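Local coordinates for protein tumor necrosis factor receptor superfamily member 11B (PDB 3URF) that acts as a decoy receptor that captures the cytokine RANKL (TNFSF11) and so restrains osteoclast formation, the chain here being its cysteine-rich, ligand-binding part, at residues 48-53 against 57-62; 70-75 against 80-85. All blocks are in the same frame, centred on the assembly; numbering follows the deposited sequence.

Contact 1 of 2, residues 48-53 against 57-62; sequences YYTDSW and DECLYC
Tyr49 and Leu60 pair across a short antiparallel beta hairpin in the second TNFR-type cysteine-rich repeat, a disulfide-laced module of the TNF receptor family. Leu60 N donates to Tyr49 O at 3.1 Å, in the carbonyl plane and with an angle of 157° at the hydrogen; the return bond from Tyr49 N to Leu60 O is weak, and the position of that oxygen is less sure. Packing is tight around the paired residues. Tyr49 CG sits between the backbone N and the carbonyl carbon (chi1 70°), which turns the ring back against the partner strand, so that Leu60 CB rests over one face as a CH-pi contact, 3.7 Å from the ring centroid. Farther out, the phenol oxygen of Tyr49 meets Leu60 CD2 at 3.6 Å, while Cys62 SG approaches the ring obliquely. Both cysteines of 57-62 are tied back into the repeat, Cys59 to Cys44 and Cys62 to Cys76.

On the other face, Tyr48 and Tyr61 form a non-hydrogen-bonded pair; both remain partly exposed, whereas Tyr49 is buried. Tyr61 CA lies over the Tyr48 ring as a second CH-pi contact, but the two rings meet aslant, planes 59° apart and centroids separated by 5.4 Å. The Tyr48 hydroxyl hydrogen-bonds to the backbone of another protein chain, whose basic side chains pack on both tyrosines. A further chain forms a salt bridge with Glu58 and lays polar side chains on Tyr49 and Leu60. The loose part is the open end of the hairpin, where exposed Asp51 to Trp53 and Asp57 add almost nothing to the contact. At the base of the tyrosine pair, Tyr48 CB touches Cys59 CB at 3.6 Å.

Contact 2 of 2, residues 70-75 against 80-85; sequences QYVKQE and HNRVCE
Tyr71 and Glu85 form a hydrogen-bonded pair in an antiparallel beta hairpin of the second cysteine-rich repeat, interrupted by a classic beta bulge at Lys73 and Gln74. The N-H and C=O of both residues are satisfied within the pair: Tyr71 N reaches Glu85 O at 2.9 Å, and Glu85 N returns to Tyr71 O at 3.0 Å. At the bulge Val83 O takes two weak bonds, from Lys73 N and from Gln74 N, the first short but bent to 130° at the hydrogen, the second straighter but longer at 3.3 Å. Regular pairing resumes where Val83 N donates to a lone pair of Gln74 O at 2.8 Å.

The Lys73 side chain leaves with CG anti to its N (chi1 161°) and bends at chi3, which carries the ammonium across to the Glu85 carboxylate in a salt bridge; NZ lies 3.0 Å from OE1 and slightly farther from OE2, and the hydrogen bond within it is weak. Glu85 and Tyr71 run side by side in the same direction, carboxylate and ring planes nearly perpendicular at 85°. The carboxylate of Glu116 lies close to that of Glu85, so the lysine probably offsets a local build-up of negative charge. Replacing Glu85 with an alanine would probably leave the Lys73 ammonium without its anionic mate and set its chain free to turn. Arg82 NH1 donates weakly to Pro64 O. Cys84, on the opposite face, is bonded to Cys66. Gln70 reaches across the partner strand, its OE1 accepting from Lys67 N and touching Cys84 CB at 3.3 Å.

Contacts 1 and 2 are successive hairpins of the second TNFR-type repeat, and the first closes before the second opens. Their centres lie about 16 Å apart, yet they touch: Asn81, ahead of strand 83-86, packs against Tyr49 and Cys62, and His80 O comes up to Tyr49 CB. Each hairpin forms its own two-stranded sheet; the two are joined by these contacts, by the Cys62-Cys76 disulfide and by backbone hydrogen bonding of Thr50 with Arg78, with no helix in the chain. Other protein chains reach 48-53/57-62 but none touches 70-75/80-85, which places the first hairpin at a protein interface and the second along the elongated receptor toward the next repeat.

Contact 1 of 2, residues 48-53 against 57-62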
ATOM      1  N   TYR B  48       3.551 -25.567 -18.087  1.00 83.95           N
ATOM      2  CA  TYR B  48       4.741 -24.912 -18.628  1.00 81.78           C
ATOM      3  C   TYR B  48       4.897 -25.130 -20.131  1.00 76.67           C
ATOM      4  O   TYR B  48       4.100 -25.843 -20.740  1.00 79.98           O
ATOM      5  CB  TYR B  48       5.976 -25.392 -17.881  1.00 84.48           C
ATOM      6  CG  TYR B  48       5.943 -25.038 -16.411  1.00 81.38           C
ATOM      7  CD1 TYR B  48       6.939 -24.249 -15.842  1.00 70.93           C
ATOM      8  CD2 TYR B  48       4.906 -25.481 -15.593  1.00 72.37           C
ATOM      9  CE1 TYR B  48       6.910 -23.927 -14.499  1.00 71.00           C
ATOM     10  CE2 TYR B  48       4.869 -25.163 -14.245  1.00 65.87           C
ATOM     11  CZ  TYR B  48       5.873 -24.384 -13.704  1.00 72.15           C
ATOM     12  OH  TYR B  48       5.847 -24.056 -12.367  1.00 66.66           O
ATOM     13  N   TYR B  49       5.918 -24.512 -20.722  1.00 70.31           N
ATOM     14  CA  TYR B  49       6.106 -24.547 -22.173  1.00 71.77           C
ATOM     15  C   TYR B  49       7.522 -24.114 -22.555  1.00 73.93           C
ATOM     16  O   TYR B  49       8.254 -23.585 -21.713  1.00 63.13           O
ATOM     17  CB  TYR B  49       5.153 -23.564 -22.825  1.00 63.44           C
ATOM     18  CG  TYR B  49       5.571 -22.143 -22.530  1.00 67.30           C
ATOM     19  CD1 TYR B  49       6.370 -21.437 -23.418  1.00 61.88           C
ATOM     20  CD2 TYR B  49       5.196 -21.521 -21.337  1.00 63.96           C
ATOM     21  CE1 TYR B  49       6.764 -20.141 -23.137  1.00 76.71           C
ATOM     22  CE2 TYR B  49       5.580 -20.234 -21.048  1.00 70.42           C
ATOM     23  CZ  TYR B  49       6.367 -19.543 -21.949  1.00 82.48           C
ATOM     24  OH  TYR B  49       6.758 -18.254 -21.658  1.00 78.00           O
ATOM     25  N   THR B  50       7.879 -24.321 -23.829  1.00 70.52           N
ATOM     26  CA  THR B  50       9.084 -23.736 -24.441  1.00 56.49           C
ATOM     27  C   THR B  50       8.913 -23.458 -25.950  1.00 62.86           C
ATOM     28  O   THR B  50       8.505 -24.336 -26.713  1.00 59.13           O
ATOM     29  CB  THR B  50      10.290 -24.622 -24.214  1.00 57.76           C
ATOM     30  OG1 THR B  50       9.933 -25.981 -24.480  1.00 76.74           O
ATOM     31  CG2 THR B  50      10.728 -24.529 -22.782  1.00 54.09           C
ATOM     32  N   ASP B  51       9.219 -22.232 -26.374  1.00 73.58           N
ATOM     33  CA  ASP B  51       8.967 -21.813 -27.753  1.00 84.04           C
ATOM     34  C   ASP B  51       9.947 -22.438 -28.702  1.00 88.19           C
ATOM     35  O   ASP B  51       9.592 -22.851 -29.805  1.00 91.39           O
ATOM     36  CB  ASP B  51       9.135 -20.310 -27.932  1.00 95.46           C
ATOM     37  CG  ASP B  51       8.812 -19.542 -26.692  1.00102.92           C
ATOM     38  OD1 ASP B  51       7.646 -19.627 -26.240  1.00121.49           O
ATOM     39  OD2 ASP B  51       9.720 -18.850 -26.178  1.00 89.75           O
ATOM     40  N   SER B  52      11.202 -22.459 -28.285  1.00 93.08           N
ATOM     41  CA  SER B  52      12.272 -22.732 -29.221  1.00100.35           C
ATOM     42  C   SER B  52      13.256 -23.769 -28.713  1.00 98.60           C
ATOM     43  O   SER B  52      13.178 -24.226 -27.572  1.00101.17           O
ATOM     44  CB  SER B  52      13.004 -21.433 -29.530  1.00 96.05           C
ATOM     45  OG  SER B  52      13.382 -20.801 -28.323  1.00 93.69           O
ATOM     46  N   TRP B  53      14.176 -24.144 -29.591  1.00 93.24           N
ATOM     47  CA  TRP B  53      15.283 -25.002 -29.213  1.00 87.39           C
ATOM     48  C   TRP B  53      16.099 -24.306 -28.154  1.00 79.09           C
ATOM     49  O   TRP B  53      16.201 -23.081 -28.141  1.00 83.33           O
ATOM     50  CB  TRP B  53      16.145 -25.284 -30.424  1.00 78.58           C
ATOM     51  CG  TRP B  53      15.413 -26.076 -31.423  1.00 86.54           C
ATOM     52  CD1 TRP B  53      14.564 -25.605 -32.384  1.00 82.92           C
ATOM     53  CD2 TRP B  53      15.434 -27.501 -31.564  1.00 92.70           C
ATOM     54  NE1 TRP B  53      14.064 -26.654 -33.125  1.00 80.64           N
ATOM     55  CE2 TRP B  53      14.585 -27.828 -32.640  1.00 84.26           C
ATOM     56  CE3 TRP B  53      16.102 -28.532 -30.895  1.00 93.74           C
ATOM     57  CZ2 TRP B  53      14.380 -29.138 -33.055  1.00 81.51           C
ATOM     58  CZ3 TRP B  53      15.899 -29.830 -31.309  1.00 88.32           C
ATOM     59  CH2 TRP B  53      15.045 -30.124 -32.376  1.00 87.17           C
ATOM     60  N   ASP B  57      17.443 -26.368 -18.126  1.00 78.44           N
ATOM     61  CA  ASP B  57      16.926 -27.521 -17.405  1.00 74.74           C
ATOM     62  C   ASP B  57      15.495 -27.272 -16.959  1.00 78.23           C
ATOM     63  O   ASP B  57      14.786 -28.194 -16.563  1.00 84.67           O
ATOM     64  CB  ASP B  57      17.808 -27.831 -16.191  1.00 84.86           C
ATOM     65  CG  ASP B  57      18.123 -26.592 -15.359  1.00 97.57           C
ATOM     66  OD1 ASP B  57      17.443 -26.363 -14.329  1.00 91.97           O
ATOM     67  OD2 ASP B  57      19.060 -25.849 -15.737  1.00103.37           O
ATOM     68  N   GLU B  58      15.073 -26.015 -17.027  1.00 81.77           N
ATOM     69  CA  GLU B  58      13.754 -25.639 -16.540  1.00 85.55           C
ATOM     70  C   GLU B  58      12.850 -25.151 -17.664  1.00 78.88           C
ATOM     71  O   GLU B  58      13.315 -24.665 -18.692  1.00 87.31           O
ATOM     72  CB  GLU B  58      13.869 -24.572 -15.451  1.00 95.51           C
ATOM     73  CG  GLU B  58      14.663 -25.021 -14.240  1.00115.44           C
ATOM     74  CD  GLU B  58      13.981 -24.660 -12.934  1.00130.57           C
ATOM     75  OE1 GLU B  58      14.261 -25.324 -11.912  1.00136.85           O
ATOM     76  OE2 GLU B  58      13.167 -23.712 -12.929  1.00131.03           O
ATOM     77  N   CYS B  59      11.552 -25.299 -17.454  1.00 65.70           N
ATOM     78  CA  CYS B  59      10.548 -24.866 -18.409  1.00 64.75           C
ATOM     79  C   CYS B  59       9.923 -23.537 -17.940  1.00 74.64           C
ATOM     80  O   CYS B  59      10.228 -23.036 -16.851  1.00 66.73           O
ATOM     81  CB  CYS B  59       9.470 -25.949 -18.535  1.00 63.74           C
ATOM     82  SG  CYS B  59       9.632 -27.094 -19.943  1.00 87.19           S
ATOM     83  N   LEU B  60       9.040 -22.972 -18.755  1.00 74.20           N
ATOM     84  CA  LEU B  60       8.401 -21.703 -18.417  1.00 63.05           C
ATOM     85  C   LEU B  60       6.914 -21.831 -18.050  1.00 68.21           C
ATOM     86  O   LEU B  60       6.153 -22.575 -18.685  1.00 69.44           O
ATOM     87  CB  LEU B  60       8.577 -20.722 -19.573  1.00 73.69           C
ATOM     88  CG  LEU B  60       9.543 -19.545 -19.361  1.00 64.81           C
ATOM     89  CD1 LEU B  60      10.622 -19.865 -18.336  1.00 51.98           C
ATOM     90  CD2 LEU B  60      10.145 -19.101 -20.687  1.00 56.68           C
ATOM     91  N   TYR B  61       6.501 -21.093 -17.022  1.00 67.66           N
ATOM     92  CA  TYR B  61       5.103 -21.117 -16.588  1.00 61.96           C
ATOM     93  C   TYR B  61       4.225 -20.268 -17.501  1.00 62.33           C
ATOM     94  O   TYR B  61       4.593 -19.156 -17.887  1.00 61.25           O
ATOM     95  CB  TYR B  61       4.985 -20.661 -15.140  1.00 55.86           C
ATOM     96  CG  TYR B  61       3.599 -20.725 -14.548  1.00 63.13           C
ATOM     97  CD1 TYR B  61       2.971 -19.578 -14.079  1.00 62.33           C
ATOM     98  CD2 TYR B  61       2.927 -21.929 -14.434  1.00 66.99           C
ATOM     99  CE1 TYR B  61       1.707 -19.625 -13.529  1.00 58.81           C
ATOM    100  CE2 TYR B  61       1.661 -21.987 -13.879  1.00 75.99           C
ATOM    101  CZ  TYR B  61       1.053 -20.832 -13.430  1.00 71.84           C
ATOM    102  OH  TYR B  61      -0.209 -20.891 -12.876  1.00 76.60           O
ATOM    103  N   CYS B  62       3.075 -20.820 -17.869  1.00 65.48           N
ATOM    104  CA  CYS B  62       2.133 -20.123 -18.720  1.00 74.29           C
ATOM    105  C   CYS B  62       1.466 -18.996 -17.953  1.00 78.14           C
ATOM    106  O   CYS B  62       0.945 -19.193 -16.854  1.00 86.93           O
ATOM    107  CB  CYS B  62       1.100 -21.094 -19.274  1.00 86.97           C
ATOM    108  SG  CYS B  62       1.815 -22.304 -20.401  1.00 91.09           S
TER

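Contact 2 of 2, residues 70-75 against 80-85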
ATOM      1  N   GLN B  70     -10.727  -9.549 -22.393  1.00 51.31           N
ATOM      2  CA  GLN B  70      -9.759 -10.245 -23.211  1.00 61.07           C
ATOM      3  C   GLN B  70     -10.213 -11.642 -23.520  1.00 69.26           C
ATOM      4  O   GLN B  70     -10.987 -12.232 -22.771  1.00 73.37           O
ATOM      5  CB  GLN B  70      -8.440 -10.339 -22.490  1.00 63.97           C
ATOM      6  CG  GLN B  70      -7.594  -9.130 -22.649  1.00 59.78           C
ATOM      7  CD  GLN B  70      -6.214  -9.382 -22.138  1.00 60.06           C
ATOM      8  OE1 GLN B  70      -6.010 -10.215 -21.238  1.00 60.19           O
ATOM      9  NE2 GLN B  70      -5.242  -8.684 -22.711  1.00 53.84           N
ATOM     10  N   TYR B  71      -9.707 -12.171 -24.627  1.00 69.81           N
ATOM     11  CA  TYR B  71      -9.984 -13.545 -25.002  1.00 63.62           C
ATOM     12  C   TYR B  71      -8.679 -14.294 -25.300  1.00 67.93           C
ATOM     13  O   TYR B  71      -7.687 -13.692 -25.741  1.00 59.41           O
ATOM     14  CB  TYR B  71     -10.906 -13.573 -26.217  1.00 61.55           C
ATOM     15  CG  TYR B  71     -10.162 -13.390 -27.509  1.00 71.54           C
ATOM     16  CD1 TYR B  71      -9.968 -12.121 -28.056  1.00 69.67           C
ATOM     17  CD2 TYR B  71      -9.626 -14.487 -28.173  1.00 69.71           C
ATOM     18  CE1 TYR B  71      -9.269 -11.955 -29.243  1.00 70.89           C
ATOM     19  CE2 TYR B  71      -8.922 -14.331 -29.349  1.00 84.01           C
ATOM     20  CZ  TYR B  71      -8.744 -13.066 -29.885  1.00 82.62           C
ATOM     21  OH  TYR B  71      -8.043 -12.929 -31.067  1.00 86.47           O
ATOM     22  N   VAL B  72      -8.683 -15.603 -25.056  1.00 65.75           N
ATOM     23  CA  VAL B  72      -7.516 -16.434 -25.339  1.00 57.85           C
ATOM     24  C   VAL B  72      -7.350 -16.703 -26.821  1.00 66.17           C
ATOM     25  O   VAL B  72      -8.021 -17.566 -27.381  1.00 69.39           O
ATOM     26  CB  VAL B  72      -7.583 -17.791 -24.634  1.00 50.71           C
ATOM     27  CG1 VAL B  72      -6.222 -18.488 -24.720  1.00 58.31           C
ATOM     28  CG2 VAL B  72      -7.992 -17.617 -23.180  1.00 50.67           C
ATOM     29  N   LYS B  73      -6.451 -15.961 -27.454  1.00 71.91           N
ATOM     30  CA  LYS B  73      -6.159 -16.173 -28.862  1.00 78.99           C
ATOM     31  C   LYS B  73      -5.418 -17.490 -29.057  1.00 88.14           C
ATOM     32  O   LYS B  73      -5.772 -18.312 -29.911  1.00 87.91           O
ATOM     33  CB  LYS B  73      -5.309 -15.029 -29.396  1.00 70.85           C
ATOM     34  CG  LYS B  73      -4.590 -15.381 -30.664  1.00 81.98           C
ATOM     35  CD  LYS B  73      -3.586 -14.320 -31.052  1.00 97.00           C
ATOM     36  CE  LYS B  73      -4.239 -13.177 -31.803  1.00 96.95           C
ATOM     37  NZ  LYS B  73      -3.210 -12.250 -32.364  1.00 94.72           N
ATOM     38  N   GLN B  74      -4.376 -17.677 -28.260  1.00 84.78           N
ATOM     39  CA  GLN B  74      -3.582 -18.886 -28.307  1.00 73.28           C
ATOM     40  C   GLN B  74      -3.617 -19.557 -26.939  1.00 75.34           C
ATOM     41  O   GLN B  74      -3.210 -18.985 -25.923  1.00 74.14           O
ATOM     42  CB  GLN B  74      -2.150 -18.550 -28.723  1.00 75.77           C
ATOM     43  CG  GLN B  74      -1.108 -19.584 -28.331  1.00 88.54           C
ATOM     44  CD  GLN B  74      -1.123 -20.818 -29.215  1.00100.96           C
ATOM     45  OE1 GLN B  74      -0.766 -21.913 -28.769  1.00112.50           O
ATOM     46  NE2 GLN B  74      -1.518 -20.648 -30.478  1.00 93.03           N
ATOM     47  N   GLU B  75      -4.128 -20.776 -26.915  1.00 75.52           N
ATOM     48  CA  GLU B  75      -4.208 -21.525 -25.680  1.00 75.66           C
ATOM     49  C   GLU B  75      -2.805 -21.946 -25.283  1.00 70.85           C
ATOM     50  O   GLU B  75      -1.883 -21.907 -26.092  1.00 79.31           O
ATOM     51  CB  GLU B  75      -5.121 -22.737 -25.860  1.00 95.17           C
ATOM     52  CG  GLU B  75      -5.432 -23.515 -24.581  1.00114.20           C
ATOM     53  CD  GLU B  75      -6.780 -24.233 -24.656  1.00120.46           C
ATOM     54  OE1 GLU B  75      -6.951 -25.317 -24.030  1.00109.05           O
ATOM     55  OE2 GLU B  75      -7.674 -23.697 -25.349  1.00123.67           O
ATOM     56  N   HIS B  80       3.804 -23.446 -26.566  1.00 88.88           N
ATOM     57  CA  HIS B  80       3.510 -22.024 -26.657  1.00 85.65           C
ATOM     58  C   HIS B  80       3.025 -21.538 -25.315  1.00 79.39           C
ATOM     59  O   HIS B  80       2.480 -22.309 -24.535  1.00 74.35           O
ATOM     60  CB  HIS B  80       2.417 -21.765 -27.698  1.00 97.97           C
ATOM     61  CG  HIS B  80       2.535 -22.617 -28.924  1.00119.70           C
ATOM     62  ND1 HIS B  80       3.047 -22.143 -30.113  1.00125.87           N
ATOM     63  CD2 HIS B  80       2.216 -23.915 -29.142  1.00128.90           C
ATOM     64  CE1 HIS B  80       3.037 -23.112 -31.012  1.00124.33           C
ATOM     65  NE2 HIS B  80       2.541 -24.198 -30.447  1.00130.06           N
ATOM     66  N   ASN B  81       3.230 -20.255 -25.047  1.00 81.41           N
ATOM     67  CA  ASN B  81       2.600 -19.611 -23.908  1.00 77.03           C
ATOM     68  C   ASN B  81       1.216 -19.104 -24.306  1.00 70.82           C
ATOM     69  O   ASN B  81       0.966 -18.778 -25.466  1.00 74.70           O
ATOM     70  CB  ASN B  81       3.460 -18.455 -23.385  1.00 70.98           C
ATOM     71  CG  ASN B  81       3.002 -17.957 -22.026  1.00 70.87           C
ATOM     72  OD1 ASN B  81       3.231 -16.811 -21.662  1.00 64.68           O
ATOM     73  ND2 ASN B  81       2.347 -18.823 -21.273  1.00 75.86           N
ATOM     74  N   ARG B  82       0.308 -19.064 -23.346  1.00 60.27           N
ATOM     75  CA  ARG B  82      -1.003 -18.475 -23.573  1.00 61.29           C
ATOM     76  C   ARG B  82      -0.868 -17.089 -24.188  1.00 62.99           C
ATOM     77  O   ARG B  82       0.045 -16.341 -23.846  1.00 70.36           O
ATOM     78  CB  ARG B  82      -1.728 -18.359 -22.236  1.00 42.19           C
ATOM     79  CG  ARG B  82      -3.123 -17.831 -22.325  1.00 48.73           C
ATOM     80  CD  ARG B  82      -3.727 -17.831 -20.947  1.00 51.99           C
ATOM     81  NE  ARG B  82      -3.503 -19.093 -20.237  1.00 51.61           N
ATOM     82  CZ  ARG B  82      -2.867 -19.201 -19.074  1.00 55.59           C
ATOM     83  NH1 ARG B  82      -2.374 -18.120 -18.466  1.00 63.34           N
ATOM     84  NH2 ARG B  82      -2.722 -20.396 -18.515  1.00 50.40           N
ATOM     85  N   VAL B  83      -1.768 -16.734 -25.092  1.00 66.79           N
ATOM     86  CA  VAL B  83      -1.790 -15.363 -25.589  1.00 67.52           C
ATOM     87  C   VAL B  83      -3.176 -14.773 -25.433  1.00 66.95           C
ATOM     88  O   VAL B  83      -4.159 -15.322 -25.934  1.00 75.60           O
ATOM     89  CB  VAL B  83      -1.328 -15.249 -27.052  1.00 63.04           C
ATOM     90  CG1 VAL B  83      -1.360 -13.784 -27.515  1.00 51.75           C
ATOM     91  CG2 VAL B  83       0.060 -15.799 -27.184  1.00 59.59           C
ATOM     92  N   CYS B  84      -3.242 -13.653 -24.723  1.00 64.72           N
ATOM     93  CA  CYS B  84      -4.507 -12.989 -24.446  1.00 63.17           C
ATOM     94  C   CYS B  84      -4.569 -11.706 -25.240  1.00 67.89           C
ATOM     95  O   CYS B  84      -3.577 -10.998 -25.357  1.00 79.47           O
ATOM     96  CB  CYS B  84      -4.617 -12.691 -22.955  1.00 46.28           C
ATOM     97  SG  CYS B  84      -4.380 -14.159 -21.915  1.00 72.98           S
ATOM     98  N   GLU B  85      -5.726 -11.402 -25.803  1.00 72.60           N
ATOM     99  CA  GLU B  85      -5.843 -10.164 -26.549  1.00 77.49           C
ATOM    100  C   GLU B  85      -7.136  -9.426 -26.257  1.00 76.93           C
ATOM    101  O   GLU B  85      -8.158 -10.037 -25.930  1.00 80.05           O
ATOM    102  CB  GLU B  85      -5.672 -10.417 -28.043  1.00 86.23           C
ATOM    103  CG  GLU B  85      -4.244 -10.780 -28.411  1.00107.27           C
ATOM    104  CD  GLU B  85      -3.879 -10.369 -29.823  1.00121.93           C
ATOM    105  OE1 GLU B  85      -4.792 -10.307 -30.677  1.00122.54           O
ATOM    106  OE2 GLU B  85      -2.681 -10.102 -30.072  1.00124.09           O
TER